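Local atomic coordinates of nitroreductase (Mycolicibacterium smegmatis, PDB entry 6XRI), a protein that probably binds the deazaflavin coenzyme F420 and uses its reduced form to convert quinones to quinols. Residues A[36-41]-A[85-90]. Residues are numbered along the deposited sequence; the frame is centred on the assembly and turned at random.
Sequences VLFTTT and PTVSVQ
Phe-38 and Val-89 sit opposite one another across two antiparallel strands as a non-hydrogen-bonded pair, their side chains side by side and pointing into the barrel. The phenyl group, with CG anti to its own carbonyl carbon (chi1 -62°), brings CE1 to 3.6 Å from Val-89 CG2, which approaches the ring obliquely. Val-87 adds a methyl at the ring's edge, CG1 standing 4.1 Å from Phe-38 CD1. Branched valines suit these extended positions, and one broad ring can touch both. Replacing Phe-38 by alanine is likely to open a gap beside Val-87 CG1 and Val-89 CG2, the methyls that pack on its ring.

On the opposite face Leu-37, packed on His-29 and Leu-31, offers Gln-90 an apolar partner, its CD2 lying 4.0 Å from Gln-90 CD. With its chain extended beyond CG (chi2 -170°), Gln-90 lays its stem alongside Leu-37 and still brings NE2 to Asp-26 for a hydrogen bond. Two backbone hydrogen bonds join this pair, Leu-37 N to Gln-90 O (3.0 Å) and Gln-90 N to Leu-37 O (2.9 Å). Thr-39 N likewise grips Ser-88 O at 2.8 Å, whereas the return bond from Ser-88 N to Thr-39 O is weak. Small hydroxyl residues fit this partly exposed spot, where Ser-88 OG hydrogen-bonds Asp-98 N.

The pairing closes the six-stranded antiparallel barrel; strand 48-58 flanks 36-41, strand 94-103 flanks 85-90, and Met-64 meets Phe-38 and Val-87 inside.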
# COMPACT_ATOMS: atom_id res chain seq x y z
N VAL A 36 -3.67 2.16 3.71
CA VAL A 36 -5.01 1.73 3.35
C VAL A 36 -5.04 1.55 1.84
O VAL A 36 -4.14 1.99 1.12
CB VAL A 36 -6.10 2.71 3.79
CG1 VAL A 36 -6.14 2.81 5.29
CG2 VAL A 36 -5.86 4.07 3.14
N LEU A 37 -6.10 0.91 1.36
CA LEU A 37 -6.27 0.60 -0.05
C LEU A 37 -7.49 1.33 -0.57
O LEU A 37 -8.53 1.35 0.10
CB LEU A 37 -6.42 -0.92 -0.26
CG LEU A 37 -6.37 -1.41 -1.71
CD1 LEU A 37 -4.92 -1.35 -2.21
CD2 LEU A 37 -6.98 -2.79 -1.84
N PHE A 38 -7.35 1.95 -1.74
CA PHE A 38 -8.44 2.60 -2.45
C PHE A 38 -8.66 1.87 -3.77
O PHE A 38 -7.69 1.60 -4.50
CB PHE A 38 -8.16 4.08 -2.70
CG PHE A 38 -8.00 4.87 -1.44
CD1 PHE A 38 -9.13 5.33 -0.75
CD2 PHE A 38 -6.73 5.14 -0.93
CE1 PHE A 38 -9.00 6.05 0.43
CE2 PHE A 38 -6.59 5.85 0.25
CZ PHE A 38 -7.73 6.31 0.93
N THR A 39 -9.91 1.55 -4.06
CA THR A 39 -10.27 0.85 -5.30
C THR A 39 -10.99 1.81 -6.24
O THR A 39 -11.99 2.44 -5.88
CB THR A 39 -11.13 -0.38 -5.02
OG1 THR A 39 -10.45 -1.30 -4.15
CG2 THR A 39 -11.44 -1.11 -6.34
N THR A 40 -10.47 1.89 -7.47
CA THR A 40 -10.96 2.81 -8.49
C THR A 40 -11.38 2.00 -9.71
O THR A 40 -10.79 0.96 -10.02
CB THR A 40 -9.92 3.89 -8.90
OG1 THR A 40 -10.56 4.92 -9.69
CG2 THR A 40 -8.80 3.27 -9.70
N THR A 41 -12.38 2.52 -10.41
CA THR A 41 -13.03 1.86 -11.53
C THR A 41 -12.65 2.56 -12.83
O THR A 41 -12.82 3.77 -12.96
CB THR A 41 -14.55 1.86 -11.34
OG1 THR A 41 -14.90 1.14 -10.16
CG2 THR A 41 -15.23 1.20 -12.54
N PRO A 85 -15.87 9.16 -9.69
CA PRO A 85 -15.63 9.41 -8.26
C PRO A 85 -15.93 8.24 -7.35
O PRO A 85 -15.58 8.31 -6.16
CB PRO A 85 -16.56 10.59 -7.94
CG PRO A 85 -16.97 11.16 -9.25
CD PRO A 85 -16.93 10.02 -10.23
N THR A 86 -16.62 7.20 -7.82
CA THR A 86 -16.96 6.09 -6.94
C THR A 86 -15.69 5.37 -6.52
O THR A 86 -14.91 4.92 -7.37
CB THR A 86 -17.92 5.13 -7.63
OG1 THR A 86 -19.07 5.84 -8.10
CG2 THR A 86 -18.39 4.07 -6.66
N VAL A 87 -15.46 5.28 -5.21
CA VAL A 87 -14.26 4.67 -4.66
C VAL A 87 -14.63 3.88 -3.41
O VAL A 87 -15.53 4.27 -2.66
CB VAL A 87 -13.18 5.72 -4.35
CG1 VAL A 87 -12.05 5.09 -3.58
CG2 VAL A 87 -12.64 6.36 -5.64
N SER A 88 -13.96 2.74 -3.23
CA SER A 88 -14.05 1.93 -2.03
C SER A 88 -12.71 1.96 -1.30
O SER A 88 -11.65 2.06 -1.92
CB SER A 88 -14.42 0.48 -2.38
OG SER A 88 -15.60 0.47 -3.16
N VAL A 89 -12.77 1.89 0.02
CA VAL A 89 -11.57 1.89 0.85
C VAL A 89 -11.55 0.64 1.72
O VAL A 89 -12.58 0.22 2.27
CB VAL A 89 -11.45 3.17 1.70
CG1 VAL A 89 -12.60 3.27 2.68
CG2 VAL A 89 -10.10 3.25 2.45
N GLN A 90 -10.37 0.04 1.85
CA GLN A 90 -10.12 -1.08 2.74
C GLN A 90 -9.08 -0.65 3.76
O GLN A 90 -7.94 -0.34 3.39
CB GLN A 90 -9.64 -2.29 1.95
CG GLN A 90 -10.57 -2.68 0.77
CD GLN A 90 -10.20 -4.04 0.15
OE1 GLN A 90 -9.52 -4.85 0.78
NE2 GLN A 90 -10.64 -4.29 -1.09